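Local coordinates for protein CELL division inhibitor (PDB 1G3Q) that probably binds and hydrolyses ATP as a MinD-type P-loop ATPase linked to the control of cell division, at residues S6-K11 against M152-V157; S24-D29 against K228-I233; T42-S47 against G86-E91; E103-L108 against D113-D118. One frame throughout, in Å; residues are numbered along the deposited sequence.

In the fold
All four contacts are built around the central, mostly parallel sheet. Interactions 1 and 4 lie on one face of it and meet through the neighbouring strands 3-8 and 114-118, where I7 N is 2.9 Å from I117 O, a probable hydrogen bond. Interaction 2 packs two helices on the opposite face and touches interaction 4 from behind, I233 CG2 being 3.8 Å from F114 CE1. Interaction 3 reaches interaction 4 where L46 CB lies 3.9 Å from D118 OD2. Interactions 1 and 3 lie close to the nucleotide site: the side chain of S9 is about 6 Å from the bound ADP, that of A44 about 9 Å from the magnesium ion.

Interaction 1 (S6-K11 against M152-V157); sequences SIVSGK and MKVGIV
The hydroxyl of S9, the residue whose carbonyl oxygen meets V154, is gripped by two partners beyond the contact: it bonds to V140 O and to T14 OG1, and T14 is itself a residue that binds ADP. OG stands anti to the backbone N (chi1 -177°) on a side chain directed away from helix 145-160, so the serine offers its backbone to that helix and its hydroxyl to strand 136-141 and the nucleotide loop. Across the contact V154 does most of the touching, and its two methyls divide the work. CG2 lies beside the turn of the chain, 3.8 Å from S9 O and 3.8 Å from G10 CA. CG1, which chi1 of 175° places anti to the backbone N, meets V8 CG2 at 4.2 Å, the two valines sliding past each other in opposite directions. The CA atoms of G10 and V154 are 6.1 Å apart, and G10 brings no side chain between them. One turn earlier in the helix, T151 OG1 accepts the G10 amide, giving the apolar patch a polar neighbour. M131 of helix 125-131 packs on both V8 and V154 and extends that patch. At the far end of the segment K11 NZ bonds to S146 OG of the same helix. Strand 3-8 running into a glycine-rich turn and then helix 16-29 is the strand-loop-helix of a P-loop, and the early lysine K11 is consistent with the deviant Walker A motif of MinD and ParA ATPases.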
loop_
_atom_site.group_PDB
_atom_site.type_symbol
_atom_site.label_atom_id
_atom_site.label_comp_id
_atom_site.label_asym_id
_atom_site.label_seq_id
_atom_site.Cartn_x
_atom_site.Cartn_y
_atom_site.Cartn_z
ATOM N N SER A 6 -0.800 5.518 4.376
ATOM C CA SER A 6 -1.210 4.153 4.677
ATOM C C SER A 6 -2.159 3.657 3.588
ATOM O O SER A 6 -3.151 4.316 3.271
ATOM C CB SER A 6 -1.909 4.091 6.039
ATOM O OG SER A 6 -1.032 4.483 7.082
ATOM N N ILE A 7 -1.839 2.503 3.010
ATOM C CA ILE A 7 -2.658 1.897 1.962
ATOM C C ILE A 7 -3.528 0.910 2.726
ATOM O O ILE A 7 -3.041 -0.116 3.192
ATOM C CB ILE A 7 -1.783 1.145 0.937
ATOM C CG1 ILE A 7 -0.658 2.062 0.445
ATOM C CG2 ILE A 7 -2.632 0.674 -0.236
ATOM C CD1 ILE A 7 -1.137 3.371 -0.164
ATOM N N VAL A 8 -4.816 1.217 2.840
ATOM C CA VAL A 8 -5.720 0.396 3.644
ATOM C C VAL A 8 -6.970 -0.139 2.965
ATOM O O VAL A 8 -7.289 0.221 1.833
ATOM C CB VAL A 8 -6.176 1.202 4.877
ATOM C CG1 VAL A 8 -4.966 1.822 5.566
ATOM C CG2 VAL A 8 -7.149 2.303 4.446
ATOM N N SER A 9 -7.682 -0.999 3.688
ATOM C CA SER A 9 -8.916 -1.588 3.189
ATOM C C SER A 9 -9.726 -2.239 4.299
ATOM O O SER A 9 -9.207 -2.533 5.381
ATOM C CB SER A 9 -8.619 -2.635 2.117
ATOM O OG SER A 9 -9.825 -3.159 1.594
ATOM N N GLY A 10 -11.006 -2.463 4.020
ATOM C CA GLY A 10 -11.873 -3.100 4.989
ATOM C C GLY A 10 -11.743 -4.604 4.868
ATOM O O GLY A 10 -12.029 -5.341 5.810
ATOM N N LYS A 11 -11.304 -5.063 3.703
ATOM C CA LYS A 11 -11.137 -6.491 3.461
ATOM C C LYS A 11 -9.804 -6.796 2.793
ATOM O O LYS A 11 -9.192 -5.926 2.176
ATOM C CB LYS A 11 -12.262 -7.020 2.568
ATOM C CG LYS A 11 -13.654 -6.921 3.168
ATOM C CD LYS A 11 -14.678 -7.551 2.230
ATOM C CE LYS A 11 -16.069 -7.560 2.836
ATOM N NZ LYS A 11 -17.051 -8.172 1.897
ATOM N N MET A 152 -15.162 1.990 4.184
ATOM C CA MET A 152 -15.627 3.300 4.619
ATOM C C MET A 152 -15.429 3.407 6.125
ATOM O O MET A 152 -14.918 4.407 6.627
ATOM C CB MET A 152 -17.108 3.460 4.290
ATOM C CG MET A 152 -17.697 4.799 4.680
ATOM S SD MET A 152 -19.496 4.739 4.609
ATOM C CE MET A 152 -19.734 4.037 2.959
ATOM N N LYS A 153 -15.836 2.362 6.839
ATOM C CA LYS A 153 -15.706 2.323 8.289
ATOM C C LYS A 153 -14.256 2.512 8.719
ATOM O O LYS A 153 -13.975 3.215 9.691
ATOM C CB LYS A 153 -16.242 0.998 8.835
ATOM C CG LYS A 153 -17.748 0.831 8.680
ATOM C CD LYS A 153 -18.224 -0.472 9.305
ATOM C CE LYS A 153 -19.733 -0.619 9.201
ATOM N NZ LYS A 153 -20.191 -1.911 9.787
ATOM N N VAL A 154 -13.336 1.878 7.999
ATOM C CA VAL A 154 -11.923 2.005 8.319
ATOM C C VAL A 154 -11.514 3.464 8.141
ATOM O O VAL A 154 -10.814 4.027 8.978
ATOM C CB VAL A 154 -11.053 1.114 7.401
ATOM C CG1 VAL A 154 -9.580 1.355 7.685
ATOM C CG2 VAL A 154 -11.401 -0.352 7.626
ATOM N N GLY A 155 -11.969 4.068 7.047
ATOM C CA GLY A 155 -11.648 5.459 6.782
ATOM C C GLY A 155 -12.126 6.368 7.897
ATOM O O GLY A 155 -11.416 7.286 8.315
ATOM N N ILE A 156 -13.336 6.111 8.386
ATOM C CA ILE A 156 -13.901 6.910 9.465
ATOM C C ILE A 156 -13.030 6.772 10.710
ATOM O O ILE A 156 -12.730 7.759 11.380
ATOM C CB ILE A 156 -15.343 6.460 9.791
ATOM C CG1 ILE A 156 -16.218 6.614 8.545
ATOM C CG2 ILE A 156 -15.907 7.288 10.940
ATOM C CD1 ILE A 156 -17.661 6.197 8.742
ATOM N N VAL A 157 -12.614 5.545 11.008
ATOM C CA VAL A 157 -11.768 5.299 12.169
ATOM C C VAL A 157 -10.456 6.064 12.038
ATOM O O VAL A 157 -10.043 6.771 12.958
ATOM C CB VAL A 157 -11.452 3.794 12.331
ATOM C CG1 VAL A 157 -10.405 3.595 13.416
ATOM C CG2 VAL A 157 -12.723 3.029 12.683
#

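Interaction 2 (S24-D29 against K228-I233); sequences SVALGD and KLAEEI
Two helices come together at L27 and A230, whose CA atoms are 5.7 Å apart, with the alanines A26 and A230 facing each other at the interface. Both segments are regular helix where they meet: G28 N bonds to S24 O in one, and I233 N to L229 O in the other, and no hydrogen bond joins the two segments. At the nearest side-chain approach two methyls face each other, A26 CB and A230 CB, 3.6 Å apart. Next to them L27 leans over A230: its CG lies beside its own backbone N (chi1 -72°), CD1 continues the extended chain toward F114, and CD2 branches off to the partner helix. That CD2 methyl rests 3.7 Å from A230 O and 4.0 Å from A230 CB. The methyl of A230 thus lies against both A26 CB and L27 CD2. Around this buried join, V214 of helix 213-216 packs on A26, and A230 also touches R30, in a loop. Toward the sheet, L27 leans on V34 and F114 while I233 also touches F114, so both helices rest on F114 of strand 114-118, and helix 16-29 also on strand 34-38.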
loop_
_atom_site.group_PDB
_atom_site.type_symbol
_atom_site.label_atom_id
_atom_site.label_comp_id
_atom_site.label_asym_id
_atom_site.label_seq_id
_atom_site.Cartn_x
_atom_site.Cartn_y
_atom_site.Cartn_z
ATOM N N SER A 24 4.251 2.923 -5.864
ATOM C CA SER A 24 5.648 3.179 -5.525
ATOM C C SER A 24 6.493 3.364 -6.781
ATOM O O SER A 24 7.258 4.330 -6.896
ATOM C CB SER A 24 6.235 2.019 -4.713
ATOM O OG SER A 24 5.682 1.955 -3.414
ATOM N N VAL A 25 6.363 2.426 -7.715
ATOM C CA VAL A 25 7.128 2.476 -8.952
ATOM C C VAL A 25 6.724 3.673 -9.813
ATOM O O VAL A 25 7.582 4.333 -10.403
ATOM C CB VAL A 25 6.965 1.165 -9.763
ATOM C CG1 VAL A 25 7.775 1.243 -11.051
ATOM C CG2 VAL A 25 7.444 -0.028 -8.928
ATOM N N ALA A 26 5.425 3.951 -9.884
ATOM C CA ALA A 26 4.939 5.084 -10.665
ATOM C C ALA A 26 5.527 6.387 -10.118
ATOM O O ALA A 26 6.037 7.214 -10.875
ATOM C CB ALA A 26 3.412 5.137 -10.629
ATOM N N LEU A 27 5.461 6.569 -8.801
ATOM C CA LEU A 27 6.003 7.774 -8.178
ATOM C C LEU A 27 7.521 7.834 -8.335
ATOM O O LEU A 27 8.093 8.904 -8.582
ATOM C CB LEU A 27 5.628 7.822 -6.692
ATOM C CG LEU A 27 4.163 8.119 -6.349
ATOM C CD1 LEU A 27 3.933 7.892 -4.862
ATOM C CD2 LEU A 27 3.822 9.563 -6.731
ATOM N N GLY A 28 8.175 6.687 -8.183
ATOM C CA GLY A 28 9.616 6.650 -8.326
ATOM C C GLY A 28 10.013 7.049 -9.734
ATOM O O GLY A 28 11.029 7.713 -9.947
ATOM N N ASP A 29 9.198 6.648 -10.701
ATOM C CA ASP A 29 9.467 6.953 -12.097
ATOM C C ASP A 29 9.275 8.440 -12.384
ATOM O O ASP A 29 9.779 8.952 -13.379
ATOM C CB ASP A 29 8.560 6.110 -12.998
ATOM C CG ASP A 29 9.021 6.098 -14.443
ATOM O OD1 ASP A 29 10.247 6.011 -14.678
ATOM O OD2 ASP A 29 8.161 6.159 -15.348
ATOM N N LYS A 228 -1.819 7.511 -13.649
ATOM C CA LYS A 228 -2.739 8.609 -13.364
ATOM C C LYS A 228 -2.936 8.753 -11.860
ATOM O O LYS A 228 -3.008 9.868 -11.343
ATOM C CB LYS A 228 -4.091 8.380 -14.048
ATOM C CG LYS A 228 -4.034 8.491 -15.564
ATOM C CD LYS A 228 -5.421 8.440 -16.185
ATOM C CE LYS A 228 -5.349 8.573 -17.705
ATOM N NZ LYS A 228 -6.703 8.638 -18.336
ATOM N N LEU A 229 -3.017 7.627 -11.155
ATOM C CA LEU A 229 -3.177 7.668 -9.706
ATOM C C LEU A 229 -1.985 8.388 -9.080
ATOM O O LEU A 229 -2.150 9.219 -8.186
ATOM C CB LEU A 229 -3.273 6.254 -9.117
ATOM C CG LEU A 229 -3.316 6.238 -7.579
ATOM C CD1 LEU A 229 -4.600 6.919 -7.100
ATOM C CD2 LEU A 229 -3.249 4.810 -7.054
ATOM N N ALA A 230 -0.782 8.058 -9.545
ATOM C CA ALA A 230 0.435 8.676 -9.031
ATOM C C ALA A 230 0.371 10.185 -9.236
ATOM O O ALA A 230 0.777 10.957 -8.371
ATOM C CB ALA A 230 1.652 8.104 -9.736
ATOM N N GLU A 231 -0.140 10.595 -10.392
ATOM C CA GLU A 231 -0.271 12.012 -10.708
ATOM C C GLU A 231 -1.211 12.658 -9.690
ATOM O O GLU A 231 -0.903 13.708 -9.126
ATOM C CB GLU A 231 -0.835 12.186 -12.120
ATOM C CG GLU A 231 -0.698 13.595 -12.677
ATOM C CD GLU A 231 -1.440 13.780 -13.988
ATOM O OE1 GLU A 231 -1.424 12.844 -14.818
ATOM O OE2 GLU A 231 -2.030 14.863 -14.193
ATOM N N GLU A 232 -2.354 12.018 -9.450
ATOM C CA GLU A 232 -3.336 12.530 -8.498
ATOM C C GLU A 232 -2.781 12.635 -7.081
ATOM O O GLU A 232 -2.998 13.637 -6.396
ATOM C CB GLU A 232 -4.582 11.641 -8.483
ATOM C CG GLU A 232 -5.456 11.750 -9.719
ATOM C CD GLU A 232 -5.920 13.175 -9.982
ATOM O OE1 GLU A 232 -6.326 13.859 -9.015
ATOM O OE2 GLU A 232 -5.886 13.605 -11.156
ATOM N N ILE A 233 -2.077 11.598 -6.638
ATOM C CA ILE A 233 -1.493 11.585 -5.301
ATOM C C ILE A 233 -0.588 12.799 -5.105
ATOM O O ILE A 233 -0.617 13.441 -4.052
ATOM C CB ILE A 233 -0.665 10.295 -5.061
ATOM C CG1 ILE A 233 -1.592 9.077 -5.039
ATOM C CG2 ILE A 233 0.117 10.402 -3.761
ATOM C CD1 ILE A 233 -2.656 9.130 -3.966
#

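Interaction 3 (T42-S47 against G86-E91); sequences TMANLS and GAVDWE
A44 and G86 meet where two loops leave the ends of neighbouring parallel strands, 34-38 and 81-84, on the nucleotide-binding edge of this alpha/beta P-loop fold. The first loop runs on from D40, a magnesium-binding residue in another structure of this protein, and probably belongs to the first switch region of MinD-type ATPases; the side chain of A44 is about 9 Å from the magnesium ion bound here. The CA atoms of A44 and G86 are 5.1 Å apart, with the A44 methyl between the two chains. This methyl points at the second loop and presses on two successive peptide oxygens, A87 O at 3.3 Å and G86 O at 3.5 Å. A87 O is buried by this and has no hydrogen-bonding partner in the model, its neighbour here being a methyl. G86 brings no CB of its own, which leaves the A44 methyl its place. On the solvent-exposed side V88 completes the contact with CG1, the branch anti to its carbonyl carbon (chi1 -62°), which lies 3.8 Å from A44 O and 4.4 Å from A44 CB. The chain then turns into helix 90-95, where D89 at the N-cap position bonds through OD1 to the amide of H92. On the other loop, L46 N makes a weak hydrogen bond to D38 OD2 as helix 46-49 begins. No direct hydrogen bond joins the two segments. Instead one water accepts from both backbones, 2.9 Å from S47 N and 3.0 Å from G86 N.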
loop_
_atom_site.group_PDB
_atom_site.type_symbol
_atom_site.label_atom_id
_atom_site.label_comp_id
_atom_site.label_asym_id
_atom_site.label_seq_id
_atom_site.Cartn_x
_atom_site.Cartn_y
_atom_site.Cartn_z
ATOM N N THR A 42 1.626 -10.528 9.132
ATOM C CA THR A 42 1.306 -11.955 9.027
ATOM C C THR A 42 1.278 -12.479 7.598
ATOM O O THR A 42 1.211 -13.693 7.384
ATOM C CB THR A 42 -0.056 -12.289 9.674
ATOM O OG1 THR A 42 -1.101 -11.639 8.944
ATOM C CG2 THR A 42 -0.093 -11.828 11.127
ATOM N N MET A 43 1.329 -11.575 6.624
ATOM C CA MET A 43 1.302 -11.964 5.215
ATOM C C MET A 43 2.232 -11.067 4.404
ATOM O O MET A 43 1.783 -10.318 3.546
ATOM C CB MET A 43 -0.125 -11.842 4.664
ATOM C CG MET A 43 -1.158 -12.686 5.397
ATOM S SD MET A 43 -0.915 -14.469 5.186
ATOM C CE MET A 43 -1.928 -14.760 3.732
ATOM N N ALA A 44 3.529 -11.144 4.681
ATOM C CA ALA A 44 4.502 -10.318 3.977
ATOM C C ALA A 44 4.610 -10.734 2.515
ATOM O O ALA A 44 5.065 -11.834 2.218
ATOM C CB ALA A 44 5.860 -10.427 4.656
ATOM N N ASN A 45 4.179 -9.855 1.610
ATOM C CA ASN A 45 4.222 -10.126 0.172
ATOM C C ASN A 45 4.881 -8.991 -0.617
ATOM O O ASN A 45 5.385 -9.208 -1.714
ATOM C CB ASN A 45 2.804 -10.307 -0.395
ATOM C CG ASN A 45 2.096 -11.532 0.147
ATOM O OD1 ASN A 45 2.565 -12.659 -0.014
ATOM N ND2 ASN A 45 0.949 -11.317 0.784
ATOM N N LEU A 46 4.867 -7.785 -0.057
ATOM C CA LEU A 46 5.402 -6.608 -0.742
ATOM C C LEU A 46 6.792 -6.738 -1.361
ATOM O O LEU A 46 6.970 -6.467 -2.546
ATOM C CB LEU A 46 5.375 -5.402 0.194
ATOM C CG LEU A 46 5.730 -4.064 -0.456
ATOM C CD1 LEU A 46 4.741 -3.749 -1.576
ATOM C CD2 LEU A 46 5.704 -2.970 0.606
ATOM N N SER A 47 7.774 -7.144 -0.565
ATOM C CA SER A 47 9.141 -7.289 -1.061
ATOM C C SER A 47 9.209 -8.206 -2.285
ATOM O O SER A 47 9.890 -7.903 -3.266
ATOM C CB SER A 47 10.043 -7.836 0.047
ATOM O OG SER A 47 11.414 -7.674 -0.276
ATOM N N GLY A 86 9.166 -7.455 4.832
ATOM C CA GLY A 86 8.695 -8.191 5.988
ATOM C C GLY A 86 9.164 -9.630 5.864
ATOM O O GLY A 86 9.374 -10.120 4.754
ATOM N N ALA A 87 9.354 -10.303 6.993
ATOM C CA ALA A 87 9.783 -11.695 6.976
ATOM C C ALA A 87 8.536 -12.543 6.762
ATOM O O ALA A 87 7.426 -12.096 7.053
ATOM C CB ALA A 87 10.453 -12.063 8.306
ATOM N N VAL A 88 8.710 -13.757 6.246
ATOM C CA VAL A 88 7.569 -14.636 6.017
ATOM C C VAL A 88 7.428 -15.731 7.076
ATOM O O VAL A 88 6.322 -16.216 7.319
ATOM C CB VAL A 88 7.644 -15.326 4.630
ATOM C CG1 VAL A 88 7.620 -14.281 3.513
ATOM C CG2 VAL A 88 8.900 -16.172 4.540
ATOM N N ASP A 89 8.530 -16.117 7.714
ATOM C CA ASP A 89 8.479 -17.190 8.712
ATOM C C ASP A 89 7.710 -16.821 9.976
ATOM O O ASP A 89 7.771 -15.690 10.452
ATOM C CB ASP A 89 9.895 -17.664 9.062
ATOM C CG ASP A 89 10.719 -16.599 9.740
ATOM O OD1 ASP A 89 10.871 -16.662 10.982
ATOM O OD2 ASP A 89 11.207 -15.697 9.031
ATOM N N TRP A 90 6.989 -17.798 10.520
ATOM C CA TRP A 90 6.165 -17.585 11.703
ATOM C C TRP A 90 6.888 -17.074 12.944
ATOM O O TRP A 90 6.333 -16.271 13.695
ATOM C CB TRP A 90 5.414 -18.872 12.055
ATOM C CG TRP A 90 4.320 -18.647 13.044
ATOM C CD1 TRP A 90 4.244 -19.149 14.314
ATOM C CD2 TRP A 90 3.139 -17.862 12.850
ATOM N NE1 TRP A 90 3.085 -18.723 14.919
ATOM C CE2 TRP A 90 2.388 -17.935 14.045
ATOM C CE3 TRP A 90 2.640 -17.105 11.779
ATOM C CZ2 TRP A 90 1.161 -17.278 14.200
ATOM C CZ3 TRP A 90 1.420 -16.453 11.935
ATOM C CH2 TRP A 90 0.695 -16.546 13.139
ATOM N N GLU A 91 8.109 -17.544 13.178
ATOM C CA GLU A 91 8.862 -17.099 14.349
ATOM C C GLU A 91 9.035 -15.581 14.284
ATOM O O GLU A 91 8.869 -14.883 15.291
ATOM C CB GLU A 91 10.225 -17.792 14.398
ATOM C CG GLU A 91 11.076 -17.461 15.619
ATOM C CD GLU A 91 10.400 -17.795 16.948
ATOM O OE1 GLU A 91 9.536 -18.700 16.996
ATOM O OE2 GLU A 91 10.754 -17.155 17.956
HETATM O O HOH W 1 7.829 -8.039 2.191
#

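Interaction 4 (E103-L108 against D113-D118)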
loop_
_atom_site.group_PDB
_atom_site.type_symbol
_atom_site.label_atom_id
_atom_site.label_comp_id
_atom_site.label_asym_id
_atom_site.label_seq_id
_atom_site.Cartn_x
_atom_site.Cartn_y
_atom_site.Cartn_z
ATOM N N GLU A 103 6.370 4.334 15.629
ATOM C CA GLU A 103 7.636 4.991 15.938
ATOM C C GLU A 103 8.726 4.627 14.932
ATOM O O GLU A 103 9.519 5.479 14.532
ATOM C CB GLU A 103 8.093 4.647 17.364
ATOM C CG GLU A 103 8.385 3.176 17.625
ATOM C CD GLU A 103 8.580 2.874 19.108
ATOM O OE1 GLU A 103 7.653 3.148 19.904
ATOM O OE2 GLU A 103 9.657 2.363 19.479
ATOM N N VAL A 104 8.756 3.367 14.510
ATOM C CA VAL A 104 9.762 2.927 13.548
ATOM C C VAL A 104 9.598 3.608 12.193
ATOM O O VAL A 104 10.548 4.165 11.650
ATOM C CB VAL A 104 9.707 1.402 13.331
ATOM C CG1 VAL A 104 10.665 1.005 12.212
ATOM C CG2 VAL A 104 10.080 0.683 14.616
ATOM N N ILE A 105 8.391 3.562 11.647
ATOM C CA ILE A 105 8.135 4.162 10.346
ATOM C C ILE A 105 8.342 5.674 10.339
ATOM O O ILE A 105 9.063 6.206 9.495
ATOM C CB ILE A 105 6.707 3.831 9.871
ATOM C CG1 ILE A 105 6.592 2.320 9.648
ATOM C CG2 ILE A 105 6.381 4.601 8.591
ATOM C CD1 ILE A 105 5.207 1.843 9.248
ATOM N N LYS A 106 7.727 6.365 11.290
ATOM C CA LYS A 106 7.843 7.812 11.354
ATOM C C LYS A 106 9.277 8.323 11.494
ATOM O O LYS A 106 9.572 9.451 11.110
ATOM C CB LYS A 106 6.955 8.345 12.482
ATOM C CG LYS A 106 5.479 8.031 12.239
ATOM C CD LYS A 106 4.559 8.661 13.276
ATOM C CE LYS A 106 3.101 8.432 12.901
ATOM N NZ LYS A 106 2.158 9.176 13.778
ATOM N N SER A 107 10.172 7.492 12.020
ATOM C CA SER A 107 11.567 7.894 12.178
ATOM C C SER A 107 12.282 7.986 10.827
ATOM O O SER A 107 13.401 8.487 10.744
ATOM C CB SER A 107 12.315 6.895 13.062
ATOM O OG SER A 107 12.520 5.666 12.378
ATOM N N LEU A 108 11.633 7.500 9.773
ATOM C CA LEU A 108 12.213 7.515 8.430
ATOM C C LEU A 108 11.648 8.648 7.575
ATOM O O LEU A 108 12.064 8.843 6.434
ATOM C CB LEU A 108 11.933 6.183 7.733
ATOM C CG LEU A 108 12.540 4.932 8.372
ATOM C CD1 LEU A 108 11.889 3.688 7.791
ATOM C CD2 LEU A 108 14.044 4.924 8.142
ATOM N N ASP A 113 10.430 11.008 0.089
ATOM C CA ASP A 113 9.378 11.920 -0.342
ATOM C C ASP A 113 8.040 11.256 -0.043
ATOM O O ASP A 113 7.066 11.919 0.319
ATOM C CB ASP A 113 9.480 12.197 -1.842
ATOM C CG ASP A 113 10.709 12.996 -2.200
ATOM O OD1 ASP A 113 11.016 13.949 -1.458
ATOM O OD2 ASP A 113 11.357 12.685 -3.218
ATOM N N PHE A 114 8.010 9.935 -0.198
ATOM C CA PHE A 114 6.814 9.146 0.051
ATOM C C PHE A 114 7.163 7.845 0.759
ATOM O O PHE A 114 8.133 7.172 0.403
ATOM C CB PHE A 114 6.118 8.789 -1.266
ATOM C CG PHE A 114 5.377 9.928 -1.897
ATOM C CD1 PHE A 114 4.076 10.233 -1.501
ATOM C CD2 PHE A 114 5.975 10.696 -2.891
ATOM C CE1 PHE A 114 3.379 11.289 -2.090
ATOM C CE2 PHE A 114 5.289 11.753 -3.484
ATOM C CZ PHE A 114 3.987 12.049 -3.082
ATOM N N ILE A 115 6.381 7.508 1.775
ATOM C CA ILE A 115 6.555 6.250 2.482
ATOM C C ILE A 115 5.174 5.630 2.362
ATOM O O ILE A 115 4.206 6.122 2.944
ATOM C CB ILE A 115 6.933 6.448 3.967
ATOM C CG1 ILE A 115 8.303 7.129 4.065
ATOM C CG2 ILE A 115 6.967 5.094 4.680
ATOM C CD1 ILE A 115 8.817 7.316 5.483
ATOM N N LEU A 116 5.068 4.570 1.572
ATOM C CA LEU A 116 3.779 3.925 1.372
ATOM C C LEU A 116 3.723 2.647 2.199
ATOM O O LEU A 116 4.521 1.733 1.993
ATOM C CB LEU A 116 3.578 3.627 -0.115
ATOM C CG LEU A 116 3.845 4.825 -1.040
ATOM C CD1 LEU A 116 3.601 4.425 -2.494
ATOM C CD2 LEU A 116 2.931 5.994 -0.655
ATOM N N ILE A 117 2.780 2.591 3.136
ATOM C CA ILE A 117 2.651 1.434 4.011
ATOM C C ILE A 117 1.574 0.453 3.564
ATOM O O ILE A 117 0.385 0.773 3.565
ATOM C CB ILE A 117 2.318 1.855 5.461
ATOM C CG1 ILE A 117 3.246 2.984 5.919
ATOM C CG2 ILE A 117 2.462 0.653 6.387
ATOM C CD1 ILE A 117 2.776 3.681 7.199
ATOM N N ASP A 118 2.006 -0.743 3.182
ATOM C CA ASP A 118 1.098 -1.805 2.765
ATOM C C ASP A 118 0.551 -2.357 4.079
ATOM O O ASP A 118 1.286 -2.962 4.856
ATOM C CB ASP A 118 1.886 -2.885 2.018
ATOM C CG ASP A 118 0.998 -3.977 1.447
ATOM O OD1 ASP A 118 -0.244 -3.900 1.601
ATOM O OD2 ASP A 118 1.558 -4.915 0.838
#
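I105 stands over I115 and I117 where helix 101-106 packs on strand 114-118, the last helix of a beta-alpha-beta crossover that leaves strand 81-84 and passes strand 34-38. The strand ends in D118, a magnesium-binding residue in another structure of this protein, and probably carries the Walker B motif. I115 and I117, two residues apart, both point to the helix and make the bumps. I105 meets I117 tip to tip: its CG1 is anti to the carbonyl carbon (chi1 -65°) and the chain runs on extended, bringing CD1 to 3.7 Å from I117 CD1. That same I117 methyl also lies 4.0 Å from I105 CG2, so it settles into the hollow between the two arms of I105. With I115 the fit is different, the two side chains sliding past each other while their branch methyls, I105 CG2 and I115 CG2, come within 4.0 Å. The long arm of I115 runs on to L108, in the turn that follows helix 101-106, where its CD1 tucks under the backbone, 3.7 Å from L108 O and 4.0 Å from L108 CB. V37 of strand 34-38 packs on both I105 and I115, widening the apolar layer. An alanine in place of I105 would lose both arms and would probably leave the end of I117 facing a gap, its CD1 freer to turn. In the turn before L108, S107 OG gives a hydrogen bond to V104 O at 2.6 Å, the donor tilted 26° from the carbonyl plane.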